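PDB 6NPS: AxyAgu115A from Amphibacillus xylanus NBRC 15112, which is a GH115 alpha-glucuronidase that probably hydrolyses alpha-linked glucuronic acid substituents from xylan chains. Local coordinates for residues Trp447-Gly452 and Ser462-Leu467; Arg171-Asn176 and Gly452-Gln457; Gly388-Leu393 and Met407-Asp412. The protein carries 3 engineered substitutions. All blocks are in the same frame, centred on the assembly; numbering follows the deposited sequence.

All three contacts belong to the parallel eight-stranded barrel of the GH115 catalytic domain. Contact 1 packs strand 446-450 against the helix that follows it, contact 2 joins the loops beyond strands 170-174 and 446-450, and contact 3 sets the connection before strand 405-410 against that strand. Strand 446-450 lies between the other two strands: V449 O is 3.0 Å from F174 N, and N450 N is 2.8 Å from Y409 O. Contacts 1 and 2 share G452 and have centres about 8 Å apart, while contact 3 is centred about 11 Å from contact 1. Bound glycerol, probably from the crystallisation liquor, lies near N176 and H410, consistent with a pocket at the strand ends.

Contact 1: residues Trp447-Gly452 and Ser462-Leu467; sequences WIVNVG and SFFLDL
The phenyl ring of F464 is held between V449 and W447, side chains that both leave strand 446-450 on its helix-facing side. Over one face lies V449, whose CG1 makes a CH-pi contact 3.8 Å from the ring centroid, 25° off the ring normal and displaced toward the rim. Its nearest ring atom is F464 CD1, at 3.5 Å from V449 CG1. V449 takes the less common rotamer in which CG1 stands between the backbone N and the carbonyl carbon (chi1 53°), and this turns the methyl onto the ring. The opposite face belongs to W447. Its CE3 sits above the rim of the phenyl, and the six-membered ring of the indole is inclined to it at 46°, an oblique meeting that is neither a stack nor edge-to-face.

Purely apolar contacts complete the interface. W447 CB approaches F464 CZ at 3.8 Å, while about one helical turn after F464 the far edge of the indole abuts L467, with W447 CZ3 3.7 Å from L467 CG and the leucine near the indole plane. No hydrogen bond crosses between strand and helix; the indole NE1 is satisfied by the carbonyl oxygen of V443.

Strand and helix run nearly antiparallel, their axes 9.7 Å apart, as expected for a beta-alpha unit of a TIM barrel. M435 of helix 428-440 touches both W447 and F464, and on the barrel wall W447 and V449 are backbone-bonded to G172 of strand 170-174, whereas I448 pairs with M407 and Y409 of strand 405-410.

Contact 2: residues Arg171-Asn176 and Gly452-Gln457; sequences RGFFIN and GDIATQ
N176 N donates a hydrogen bond to G452 O, joining the loops that leave the first and last strands of the TIM barrel, strands 170-174 and 446-450, where the barrel closes on itself. The bond is 3.1 Å long and bent, with 144° at the hydrogen, and the donor is tilted out of the plane of the G452 carbonyl. Two CA-H...O contacts flank it, from I175 CA to G452 O at 3.5 Å and from G452 CA back to N176 O at 3.1 Å, leaving the two backbones closely applied.

Beside this polar seam, I454 reaches across with its terminal methyl. Its CG1 lies anti to the carbonyl carbon (chi1 -52°) and the chain then extends, bringing I454 CD1 to 3.7 Å from I175 CG1. The same methyl approaches F173 CE1 obliquely, and I175 CG1 rests at the edge of the F173 ring. Replacing I175 with an alanine would probably open a gap between I454 and F173 and leave the I454 methyl without its closest partner across the contact.

Further out, F182 of helix 181-190 touches both isoleucines and offers its backbone N to D453 OD2, while Y198 and V201 of helix 195-207 cover I175. G452 itself, at positive phi, is fixed by an Asx turn, its N bonded to N450 OD1. I454 occupies the centre of a gamma turn closed by A455 N and D453 O, and a type II beta turn from I454 to Q457 follows. Within it, T456 OG1 donates to A455 O at 2.6 Å, on a lone pair in the carbonyl plane.

Contact 3: residues Gly388-Leu393 and Met407-Asp412; sequences GNLRTL and MYYHFD
Residues G388-L393 run back almost antiparallel to strand 405-410, their directions 164° apart, and come closest where the CA atoms of G388 and H410 are 5.6 Å from each other. The segment belongs to the connection between strands 379-383 and 405-410 of the TIM barrel, which passes along the outside of the latter strand without forming a regular helix.

Near G388, Y409 OH and G388 O are 2.7 Å apart in a weak hydrogen bond, with G388 O placed obliquely to the phenol ring, over neither its face nor its edge. G388 has positive phi, at backbone angles where a CB would crowd the preceding carbonyl O, and Y409 OH lies close by.

Toward M407 the contact becomes apolar. M407 CG stands anti to the backbone N (chi1 178°), after which bends at chi2 and chi3 fold the thioether toward the loop. Its sulfur then lies 3.9 Å from L390 CD2, whereas the terminal methyl, M407 CE, meets L393 CD2 at 3.8 Å with the two side chains crossing at about a right angle. L390 CD2 also lies at the edge of the Y409 ring, 4.2 Å from Y409 CD1, and so bridges the methionine and the tyrosine.

M435 of helix 428-440 touches both M407 and Y409, and Q434 accepts from L390 N. On the outer side N870 ND2 bonds to L390 O, tying the loop to the C-terminal part of the chain. H410 instead turns its ring away from the loop, its ND1 bonded to D384 OD1 and its CE1 3.5 Å above the plane of the Y408 ring, toward the rim.

Contact 1: residues Trp447-Gly452 and Ser462-Leu467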
ATOM      1  N   TRP A 447      19.824  30.588  29.222  1.00 27.73           N
ATOM      2  CA  TRP A 447      19.237  30.080  27.990  1.00 31.56           C
ATOM      3  C   TRP A 447      20.307  29.271  27.286  1.00 30.45           C
ATOM      4  O   TRP A 447      21.376  29.808  26.967  1.00 30.49           O
ATOM      5  CB  TRP A 447      18.791  31.193  27.010  1.00 27.68           C
ATOM      6  CG  TRP A 447      17.515  31.926  27.258  1.00 29.34           C
ATOM      7  CD1 TRP A 447      16.749  31.936  28.406  1.00 28.45           C
ATOM      8  CD2 TRP A 447      16.865  32.810  26.333  1.00 30.47           C
ATOM      9  NE1 TRP A 447      15.661  32.755  28.230  1.00 31.81           N
ATOM     10  CE2 TRP A 447      15.715  33.314  26.970  1.00 32.11           C
ATOM     11  CE3 TRP A 447      17.150  33.225  25.021  1.00 29.06           C
ATOM     12  CZ2 TRP A 447      14.851  34.206  26.345  1.00 28.54           C
ATOM     13  CZ3 TRP A 447      16.263  34.124  24.394  1.00 29.25           C
ATOM     14  CH2 TRP A 447      15.147  34.609  25.078  1.00 29.09           C
ATOM     15  N   ILE A 448      20.021  28.012  26.977  1.00 27.73           N
ATOM     16  CA  ILE A 448      20.989  27.238  26.212  1.00 27.40           C
ATOM     17  C   ILE A 448      20.242  26.445  25.131  1.00 29.36           C
ATOM     18  O   ILE A 448      19.127  25.964  25.358  1.00 30.79           O
ATOM     19  CB  ILE A 448      21.807  26.338  27.166  1.00 31.66           C
ATOM     20  CG1 ILE A 448      22.868  25.547  26.381  1.00 32.99           C
ATOM     21  CG2 ILE A 448      20.865  25.435  28.004  1.00 28.17           C
ATOM     22  CD1 ILE A 448      24.057  25.034  27.254  1.00 32.97           C
ATOM     23  N   VAL A 449      20.834  26.324  23.943  1.00 25.25           N
ATOM     24  CA  VAL A 449      20.178  25.589  22.858  1.00 25.02           C
ATOM     25  C   VAL A 449      21.051  24.428  22.415  1.00 29.11           C
ATOM     26  O   VAL A 449      22.262  24.565  22.274  1.00 28.96           O
ATOM     27  CB  VAL A 449      19.787  26.520  21.678  1.00 24.44           C
ATOM     28  CG1 VAL A 449      21.010  27.371  21.180  1.00 25.05           C
ATOM     29  CG2 VAL A 449      19.208  25.700  20.495  1.00 25.43           C
ATOM     30  N   ASN A 450      20.426  23.267  22.204  1.00 28.04           N
ATOM     31  CA  ASN A 450      21.108  22.137  21.590  1.00 30.02           C
ATOM     32  C   ASN A 450      21.273  22.378  20.092  1.00 30.06           C
ATOM     33  O   ASN A 450      20.273  22.450  19.354  1.00 29.64           O
ATOM     34  CB  ASN A 450      20.301  20.850  21.837  1.00 28.16           C
ATOM     35  CG  ASN A 450      21.010  19.590  21.358  1.00 32.22           C
ATOM     36  OD1 ASN A 450      21.795  19.594  20.392  1.00 32.59           O
ATOM     37  ND2 ASN A 450      20.741  18.481  22.054  1.00 31.69           N
ATOM     38  N   VAL A 451      22.524  22.480  19.629  1.00 29.46           N
ATOM     39  CA  VAL A 451      22.786  22.795  18.219  1.00 32.85           C
ATOM     40  C   VAL A 451      23.411  21.619  17.492  1.00 33.19           C
ATOM     41  O   VAL A 451      23.977  21.812  16.422  1.00 32.42           O
ATOM     42  CB  VAL A 451      23.682  24.034  18.036  1.00 33.19           C
ATOM     43  CG1 VAL A 451      22.987  25.324  18.443  1.00 33.47           C
ATOM     44  CG2 VAL A 451      25.029  23.805  18.770  1.00 30.36           C
ATOM     45  N   GLY A 452      23.346  20.409  18.059  1.00 35.93           N
ATOM     46  CA  GLY A 452      23.937  19.270  17.372  1.00 38.17           C
ATOM     47  C   GLY A 452      25.407  19.472  17.042  1.00 38.02           C
ATOM     48  O   GLY A 452      26.203  19.802  17.926  1.00 35.25           O
ATOM     49  N   SER A 462      22.680  32.433  15.778  1.00 32.44           N
ATOM     50  CA  SER A 462      22.927  33.868  15.869  1.00 33.20           C
ATOM     51  C   SER A 462      21.695  34.575  16.443  1.00 28.52           C
ATOM     52  O   SER A 462      21.806  35.437  17.324  1.00 30.40           O
ATOM     53  CB  SER A 462      23.292  34.423  14.476  1.00 34.91           C
ATOM     54  OG  SER A 462      24.534  33.939  13.962  1.00 35.91           O
ATOM     55  N   PHE A 463      20.505  34.195  15.954  1.00 28.43           N
ATOM     56  CA  PHE A 463      19.267  34.813  16.407  1.00 28.07           C
ATOM     57  C   PHE A 463      19.021  34.543  17.890  1.00 25.31           C
ATOM     58  O   PHE A 463      18.654  35.447  18.651  1.00 31.40           O
ATOM     59  CB  PHE A 463      18.086  34.294  15.557  1.00 29.80           C
ATOM     60  CG  PHE A 463      16.767  34.872  16.014  1.00 29.36           C
ATOM     61  CD1 PHE A 463      16.534  36.219  15.872  1.00 33.35           C
ATOM     62  CD2 PHE A 463      15.820  34.081  16.662  1.00 31.58           C
ATOM     63  CE1 PHE A 463      15.367  36.805  16.353  1.00 35.81           C
ATOM     64  CE2 PHE A 463      14.622  34.653  17.130  1.00 30.19           C
ATOM     65  CZ  PHE A 463      14.410  36.020  16.972  1.00 34.57           C
ATOM     66  N   PHE A 464      19.158  33.276  18.297  1.00 27.49           N
ATOM     67  CA  PHE A 464      18.912  32.855  19.671  1.00 27.48           C
ATOM     68  C   PHE A 464      19.799  33.635  20.640  1.00 30.04           C
ATOM     69  O   PHE A 464      19.316  34.192  21.640  1.00 29.17           O
ATOM     70  CB  PHE A 464      19.181  31.349  19.772  1.00 25.19           C
ATOM     71  CG  PHE A 464      18.869  30.732  21.133  1.00 27.51           C
ATOM     72  CD1 PHE A 464      19.873  30.574  22.067  1.00 27.08           C
ATOM     73  CD2 PHE A 464      17.605  30.235  21.410  1.00 29.95           C
ATOM     74  CE1 PHE A 464      19.621  29.986  23.331  1.00 28.69           C
ATOM     75  CE2 PHE A 464      17.311  29.658  22.649  1.00 28.23           C
ATOM     76  CZ  PHE A 464      18.343  29.511  23.617  1.00 30.66           C
ATOM     77  N   LEU A 465      21.083  33.765  20.304  1.00 26.46           N
ATOM     78  CA  LEU A 465      22.014  34.491  21.163  1.00 29.70           C
ATOM     79  C   LEU A 465      21.889  36.018  21.026  1.00 35.62           C
ATOM     80  O   LEU A 465      22.236  36.750  21.972  1.00 33.06           O
ATOM     81  CB  LEU A 465      23.448  34.024  20.859  1.00 27.64           C
ATOM     82  CG  LEU A 465      23.698  32.554  21.283  1.00 32.75           C
ATOM     83  CD1 LEU A 465      25.098  32.101  20.950  1.00 30.30           C
ATOM     84  CD2 LEU A 465      23.452  32.355  22.785  1.00 33.60           C
ATOM     85  N   ASP A 466      21.390  36.526  19.891  1.00 33.28           N
ATOM     86  CA  ASP A 466      21.152  37.969  19.798  1.00 29.72           C
ATOM     87  C   ASP A 466      19.928  38.342  20.603  1.00 26.48           C
ATOM     88  O   ASP A 466      19.890  39.395  21.241  1.00 32.97           O
ATOM     89  CB  ASP A 466      20.949  38.397  18.333  1.00 31.24           C
ATOM     90  CG  ASP A 466      22.223  38.929  17.690  1.00 41.06           C
ATOM     91  OD1 ASP A 466      22.967  39.652  18.385  1.00 44.95           O
ATOM     92  OD2 ASP A 466      22.481  38.619  16.488  1.00 37.60           O
ATOM     93  N   LEU A 467      18.915  37.477  20.566  1.00 29.29           N
ATOM     94  CA  LEU A 467      17.724  37.620  21.397  1.00 31.59           C
ATOM     95  C   LEU A 467      18.064  37.558  22.883  1.00 31.53           C
ATOM     96  O   LEU A 467      17.582  38.384  23.672  1.00 32.38           O
ATOM     97  CB  LEU A 467      16.727  36.511  21.010  1.00 32.48           C
ATOM     98  CG  LEU A 467      15.362  36.558  21.697  1.00 34.55           C
ATOM     99  CD1 LEU A 467      14.702  37.908  21.406  1.00 37.16           C
ATOM    100  CD2 LEU A 467      14.502  35.378  21.218  1.00 32.73           C
TER

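Contact 2: residues Arg171-Asn176 and Gly452-Gln457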
ATOM      1  N   ARG A 171      24.128  32.483  28.548  1.00 26.54           N
ATOM      2  CA  ARG A 171      23.627  32.423  27.162  1.00 31.58           C
ATOM      3  C   ARG A 171      24.579  31.542  26.366  1.00 27.62           C
ATOM      4  O   ARG A 171      25.774  31.853  26.289  1.00 30.64           O
ATOM      5  CB  ARG A 171      23.563  33.822  26.490  1.00 32.44           C
ATOM      6  CG  ARG A 171      22.866  34.968  27.251  1.00 33.37           C
ATOM      7  CD  ARG A 171      23.170  36.370  26.620  1.00 26.46           C
ATOM      8  NE  ARG A 171      24.605  36.646  26.517  1.00 29.91           N
ATOM      9  CZ  ARG A 171      25.392  36.947  27.558  1.00 32.14           C
ATOM     10  NH1 ARG A 171      24.869  37.051  28.792  1.00 26.32           N
ATOM     11  NH2 ARG A 171      26.685  37.188  27.346  1.00 27.18           N
ATOM     12  N   GLY A 172      24.091  30.451  25.781  1.00 29.22           N
ATOM     13  CA  GLY A 172      25.009  29.657  24.987  1.00 25.55           C
ATOM     14  C   GLY A 172      24.364  28.466  24.312  1.00 26.14           C
ATOM     15  O   GLY A 172      23.154  28.432  24.070  1.00 30.06           O
ATOM     16  N   PHE A 173      25.204  27.463  24.042  1.00 26.11           N
ATOM     17  CA  PHE A 173      24.759  26.297  23.323  1.00 32.88           C
ATOM     18  C   PHE A 173      25.486  25.031  23.798  1.00 30.54           C
ATOM     19  O   PHE A 173      26.467  25.059  24.550  1.00 31.50           O
ATOM     20  CB  PHE A 173      24.919  26.507  21.801  1.00 27.01           C
ATOM     21  CG  PHE A 173      26.368  26.770  21.341  1.00 29.56           C
ATOM     22  CD1 PHE A 173      27.277  25.701  21.147  1.00 34.08           C
ATOM     23  CD2 PHE A 173      26.800  28.064  21.068  1.00 28.73           C
ATOM     24  CE1 PHE A 173      28.588  25.935  20.701  1.00 35.66           C
ATOM     25  CE2 PHE A 173      28.115  28.321  20.607  1.00 29.93           C
ATOM     26  CZ  PHE A 173      29.016  27.249  20.423  1.00 32.13           C
ATOM     27  N   PHE A 174      24.965  23.919  23.300  1.00 32.01           N
ATOM     28  CA  PHE A 174      25.335  22.548  23.660  1.00 30.71           C
ATOM     29  C   PHE A 174      25.704  21.857  22.356  1.00 31.75           C
ATOM     30  O   PHE A 174      24.857  21.744  21.454  1.00 33.30           O
ATOM     31  CB  PHE A 174      24.123  21.859  24.307  1.00 29.13           C
ATOM     32  CG  PHE A 174      24.286  20.387  24.598  1.00 31.43           C
ATOM     33  CD1 PHE A 174      25.538  19.826  24.844  1.00 33.84           C
ATOM     34  CD2 PHE A 174      23.150  19.576  24.681  1.00 33.73           C
ATOM     35  CE1 PHE A 174      25.664  18.472  25.127  1.00 35.93           C
ATOM     36  CE2 PHE A 174      23.261  18.218  24.981  1.00 40.86           C
ATOM     37  CZ  PHE A 174      24.531  17.667  25.205  1.00 36.92           C
ATOM     38  N   ILE A 175      26.970  21.483  22.214  1.00 34.74           N
ATOM     39  CA  ILE A 175      27.389  20.599  21.133  1.00 39.56           C
ATOM     40  C   ILE A 175      26.946  19.181  21.487  1.00 44.73           C
ATOM     41  O   ILE A 175      27.486  18.584  22.420  1.00 46.16           O
ATOM     42  CB  ILE A 175      28.906  20.660  20.947  1.00 43.66           C
ATOM     43  CG1 ILE A 175      29.355  22.100  20.747  1.00 36.53           C
ATOM     44  CG2 ILE A 175      29.370  19.708  19.809  1.00 45.85           C
ATOM     45  CD1 ILE A 175      30.841  22.254  21.080  1.00 34.93           C
ATOM     46  N   ASN A 176      25.987  18.622  20.747  1.00 42.44           N
ATOM     47  CA  ASN A 176      25.423  17.327  21.105  1.00 48.34           C
ATOM     48  C   ASN A 176      25.212  16.498  19.842  1.00 64.84           C
ATOM     49  O   ASN A 176      25.492  16.944  18.731  1.00 59.26           O
ATOM     50  CB  ASN A 176      24.105  17.488  21.874  1.00 51.33           C
ATOM     51  CG  ASN A 176      23.578  16.157  22.473  1.00 66.93           C
ATOM     52  OD1 ASN A 176      22.366  15.913  22.500  1.00 67.34           O
ATOM     53  ND2 ASN A 176      24.493  15.306  22.953  1.00 70.23           N
ATOM     54  N   GLY A 452      23.346  20.409  18.059  1.00 35.93           N
ATOM     55  CA  GLY A 452      23.937  19.270  17.372  1.00 38.17           C
ATOM     56  C   GLY A 452      25.407  19.472  17.042  1.00 38.02           C
ATOM     57  O   GLY A 452      26.203  19.802  17.926  1.00 35.25           O
ATOM     58  N   ASP A 453      25.770  19.310  15.768  1.00 35.47           N
ATOM     59  CA  ASP A 453      27.140  19.489  15.304  1.00 40.01           C
ATOM     60  C   ASP A 453      27.412  20.913  14.859  1.00 39.64           C
ATOM     61  O   ASP A 453      28.408  21.138  14.171  1.00 42.04           O
ATOM     62  CB  ASP A 453      27.406  18.574  14.111  1.00 53.86           C
ATOM     63  CG  ASP A 453      27.084  17.131  14.425  1.00 74.04           C
ATOM     64  OD1 ASP A 453      25.919  16.731  14.214  1.00 80.18           O
ATOM     65  OD2 ASP A 453      27.976  16.403  14.907  1.00 80.15           O
ATOM     66  N   ILE A 454      26.543  21.861  15.232  1.00 35.25           N
ATOM     67  CA  ILE A 454      26.662  23.302  14.984  1.00 35.62           C
ATOM     68  C   ILE A 454      26.449  23.670  13.524  1.00 36.57           C
ATOM     69  O   ILE A 454      25.697  24.599  13.220  1.00 39.27           O
ATOM     70  CB  ILE A 454      28.010  23.868  15.467  1.00 37.97           C
ATOM     71  CG1 ILE A 454      28.293  23.477  16.928  1.00 45.31           C
ATOM     72  CG2 ILE A 454      27.982  25.391  15.270  1.00 34.15           C
ATOM     73  CD1 ILE A 454      29.735  23.709  17.383  1.00 50.27           C
ATOM     74  N   ALA A 455      27.128  22.981  12.613  1.00 37.24           N
ATOM     75  CA  ALA A 455      27.024  23.323  11.193  1.00 43.36           C
ATOM     76  C   ALA A 455      25.600  23.420  10.647  1.00 39.16           C
ATOM     77  O   ALA A 455      24.748  22.586  10.943  1.00 35.89           O
ATOM     78  CB  ALA A 455      27.827  22.324  10.365  1.00 41.42           C
ATOM     79  N   THR A 456      25.366  24.445   9.807  1.00 35.70           N
ATOM     80  CA  THR A 456      24.082  24.868   9.237  1.00 33.49           C
ATOM     81  C   THR A 456      23.142  25.479  10.273  1.00 32.40           C
ATOM     82  O   THR A 456      22.090  26.017   9.905  1.00 32.87           O
ATOM     83  CB  THR A 456      23.330  23.736   8.495  1.00 34.61           C
ATOM     84  OG1 THR A 456      22.637  22.906   9.432  1.00 35.94           O
ATOM     85  CG2 THR A 456      24.312  22.870   7.687  1.00 35.64           C
ATOM     86  N   GLN A 457      23.517  25.487  11.547  1.00 34.96           N
ATOM     87  CA  GLN A 457      22.682  26.161  12.539  1.00 33.33           C
ATOM     88  C   GLN A 457      23.073  27.622  12.777  1.00 32.23           C
ATOM     89  O   GLN A 457      22.597  28.214  13.744  1.00 30.35           O
ATOM     90  CB  GLN A 457      22.709  25.399  13.877  1.00 40.96           C
ATOM     91  CG  GLN A 457      22.446  23.899  13.766  1.00 50.57           C
ATOM     92  CD  GLN A 457      21.009  23.590  13.347  1.00 56.96           C
ATOM     93  OE1 GLN A 457      20.150  24.468  13.363  1.00 63.69           O
ATOM     94  NE2 GLN A 457      20.752  22.350  12.971  1.00 51.84           N
TER

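Contact 3: residues Gly388-Leu393 and Met407-Asp412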
ATOM      1  N   GLY A 388      11.163  21.829  20.201  1.00 30.17           N
ATOM      2  CA  GLY A 388      11.046  23.258  20.034  1.00 28.34           C
ATOM      3  C   GLY A 388       9.764  23.860  20.561  1.00 31.25           C
ATOM      4  O   GLY A 388       9.506  25.051  20.304  1.00 29.14           O
ATOM      5  N   ASN A 389       8.985  23.102  21.324  1.00 27.07           N
ATOM      6  CA  ASN A 389       7.774  23.586  21.978  1.00 29.21           C
ATOM      7  C   ASN A 389       8.041  23.610  23.475  1.00 27.71           C
ATOM      8  O   ASN A 389       8.399  22.578  24.049  1.00 31.86           O
ATOM      9  CB  ASN A 389       6.592  22.673  21.665  1.00 28.44           C
ATOM     10  CG  ASN A 389       6.455  22.425  20.186  1.00 35.02           C
ATOM     11  OD1 ASN A 389       6.116  23.360  19.415  1.00 35.98           O
ATOM     12  ND2 ASN A 389       6.717  21.177  19.759  1.00 29.88           N
ATOM     13  N   LEU A 390       7.892  24.776  24.100  1.00 30.72           N
ATOM     14  CA  LEU A 390       8.058  24.826  25.549  1.00 33.56           C
ATOM     15  C   LEU A 390       7.104  23.854  26.228  1.00 35.46           C
ATOM     16  O   LEU A 390       6.097  23.426  25.655  1.00 32.71           O
ATOM     17  CB  LEU A 390       7.798  26.225  26.095  1.00 31.54           C
ATOM     18  CG  LEU A 390       8.545  27.362  25.386  1.00 38.17           C
ATOM     19  CD1 LEU A 390       8.315  28.696  26.124  1.00 39.19           C
ATOM     20  CD2 LEU A 390      10.048  27.086  25.230  1.00 35.44           C
ATOM     21  N   ARG A 391       7.435  23.531  27.475  1.00 29.21           N
ATOM     22  CA  ARG A 391       6.567  22.787  28.370  1.00 36.15           C
ATOM     23  C   ARG A 391       6.003  23.744  29.414  1.00 36.53           C
ATOM     24  O   ARG A 391       5.545  24.838  29.064  1.00 40.52           O
ATOM     25  CB  ARG A 391       7.365  21.619  28.999  1.00 35.20           C
ATOM     26  CG  ARG A 391       7.878  20.638  27.921  1.00 37.08           C
ATOM     27  CD  ARG A 391       8.738  19.511  28.556  1.00 43.42           C
ATOM     28  NE  ARG A 391       7.905  18.707  29.429  1.00 56.02           N
ATOM     29  CZ  ARG A 391       8.354  17.745  30.227  1.00 71.32           C
ATOM     30  NH1 ARG A 391       9.656  17.468  30.279  1.00 76.66           N
ATOM     31  NH2 ARG A 391       7.500  17.070  30.985  1.00 72.29           N
ATOM     32  N   THR A 392       5.998  23.363  30.685  1.00 35.94           N
ATOM     33  CA  THR A 392       5.464  24.281  31.683  1.00 36.36           C
ATOM     34  C   THR A 392       6.452  25.408  31.948  1.00 39.52           C
ATOM     35  O   THR A 392       7.647  25.320  31.634  1.00 39.68           O
ATOM     36  CB  THR A 392       5.141  23.583  32.989  1.00 44.42           C
ATOM     37  OG1 THR A 392       6.358  23.124  33.580  1.00 49.53           O
ATOM     38  CG2 THR A 392       4.191  22.427  32.730  1.00 38.61           C
ATOM     39  N   LEU A 393       5.926  26.486  32.514  1.00 37.36           N
ATOM     40  CA  LEU A 393       6.650  27.732  32.693  1.00 35.11           C
ATOM     41  C   LEU A 393       6.304  28.260  34.080  1.00 37.89           C
ATOM     42  O   LEU A 393       5.298  27.848  34.673  1.00 39.73           O
ATOM     43  CB  LEU A 393       6.244  28.731  31.593  1.00 33.31           C
ATOM     44  CG  LEU A 393       6.657  28.374  30.146  1.00 38.99           C
ATOM     45  CD1 LEU A 393       6.037  29.391  29.172  1.00 36.16           C
ATOM     46  CD2 LEU A 393       8.212  28.288  29.950  1.00 32.56           C
ATOM     47  N   MET A 407      16.143  27.980  30.436  1.00 30.49           N
ATOM     48  CA  MET A 407      15.432  27.264  29.376  1.00 28.81           C
ATOM     49  C   MET A 407      16.449  26.534  28.520  1.00 32.19           C
ATOM     50  O   MET A 407      17.443  27.124  28.067  1.00 28.23           O
ATOM     51  CB  MET A 407      14.583  28.199  28.504  1.00 27.97           C
ATOM     52  CG  MET A 407      13.833  27.452  27.313  1.00 31.94           C
ATOM     53  SD  MET A 407      12.725  26.124  27.933  1.00 36.73           S
ATOM     54  CE  MET A 407      11.657  27.052  29.025  1.00 31.10           C
ATOM     55  N   TYR A 408      16.200  25.246  28.312  1.00 30.16           N
ATOM     56  CA  TYR A 408      16.986  24.392  27.434  1.00 30.44           C
ATOM     57  C   TYR A 408      16.128  24.083  26.209  1.00 31.60           C
ATOM     58  O   TYR A 408      15.079  23.443  26.329  1.00 29.56           O
ATOM     59  CB  TYR A 408      17.397  23.130  28.194  1.00 32.71           C
ATOM     60  CG  TYR A 408      18.099  22.100  27.355  1.00 29.63           C
ATOM     61  CD1 TYR A 408      18.927  22.473  26.306  1.00 29.61           C
ATOM     62  CD2 TYR A 408      17.935  20.738  27.631  1.00 30.31           C
ATOM     63  CE1 TYR A 408      19.568  21.501  25.514  1.00 28.83           C
ATOM     64  CE2 TYR A 408      18.586  19.765  26.873  1.00 31.17           C
ATOM     65  CZ  TYR A 408      19.381  20.155  25.810  1.00 30.72           C
ATOM     66  OH  TYR A 408      19.999  19.188  25.044  1.00 30.90           O
ATOM     67  N   TYR A 409      16.557  24.580  25.048  1.00 25.04           N
ATOM     68  CA  TYR A 409      15.815  24.589  23.791  1.00 24.56           C
ATOM     69  C   TYR A 409      16.578  23.722  22.791  1.00 26.43           C
ATOM     70  O   TYR A 409      17.769  23.465  22.974  1.00 28.76           O
ATOM     71  CB  TYR A 409      15.649  26.044  23.288  1.00 26.72           C
ATOM     72  CG  TYR A 409      14.556  26.206  22.249  1.00 27.24           C
ATOM     73  CD1 TYR A 409      13.206  26.294  22.627  1.00 27.83           C
ATOM     74  CD2 TYR A 409      14.868  26.274  20.908  1.00 26.36           C
ATOM     75  CE1 TYR A 409      12.185  26.427  21.671  1.00 26.98           C
ATOM     76  CE2 TYR A 409      13.835  26.400  19.916  1.00 29.11           C
ATOM     77  CZ  TYR A 409      12.509  26.488  20.326  1.00 31.44           C
ATOM     78  OH  TYR A 409      11.489  26.621  19.396  1.00 30.51           O
ATOM     79  N   HIS A 410      15.876  23.160  21.792  1.00 27.45           N
ATOM     80  CA  HIS A 410      16.502  22.262  20.814  1.00 28.41           C
ATOM     81  C   HIS A 410      16.362  22.798  19.389  1.00 29.80           C
ATOM     82  O   HIS A 410      15.250  23.085  18.935  1.00 29.47           O
ATOM     83  CB  HIS A 410      15.878  20.857  20.851  1.00 26.80           C
ATOM     84  CG  HIS A 410      16.310  20.026  22.019  1.00 28.74           C
ATOM     85  ND1 HIS A 410      15.795  20.214  23.282  1.00 29.63           N
ATOM     86  CD2 HIS A 410      17.226  19.026  22.127  1.00 28.52           C
ATOM     87  CE1 HIS A 410      16.346  19.349  24.108  1.00 30.00           C
ATOM     88  NE2 HIS A 410      17.213  18.610  23.435  1.00 29.54           N
ATOM     89  N   PHE A 411      17.492  22.890  18.679  1.00 30.57           N
ATOM     90  CA  PHE A 411      17.565  22.963  17.224  1.00 29.83           C
ATOM     91  C   PHE A 411      17.930  21.625  16.617  1.00 31.79           C
ATOM     92  O   PHE A 411      18.033  21.537  15.393  1.00 32.93           O
ATOM     93  CB  PHE A 411      18.644  23.968  16.752  1.00 27.08           C
ATOM     94  CG  PHE A 411      18.400  25.405  17.146  1.00 27.51           C
ATOM     95  CD1 PHE A 411      17.157  25.841  17.572  1.00 27.76           C
ATOM     96  CD2 PHE A 411      19.438  26.327  17.066  1.00 26.99           C
ATOM     97  CE1 PHE A 411      16.930  27.170  17.888  1.00 31.93           C
ATOM     98  CE2 PHE A 411      19.223  27.664  17.414  1.00 28.55           C
ATOM     99  CZ  PHE A 411      17.975  28.082  17.837  1.00 28.08           C
ATOM    100  N   ASP A 412      18.181  20.603  17.446  1.00 29.46           N
ATOM    101  CA  ASP A 412      18.752  19.320  17.042  1.00 29.39           C
ATOM    102  C   ASP A 412      18.390  18.328  18.129  1.00 28.90           C
ATOM    103  O   ASP A 412      18.451  18.670  19.308  1.00 30.91           O
ATOM    104  CB  ASP A 412      20.270  19.465  16.880  1.00 37.04           C
ATOM    105  CG  ASP A 412      20.944  18.282  16.183  1.00 48.54           C
ATOM    106  OD1 ASP A 412      21.046  17.191  16.792  1.00 49.89           O
ATOM    107  OD2 ASP A 412      21.425  18.467  15.031  1.00 52.24           O
TER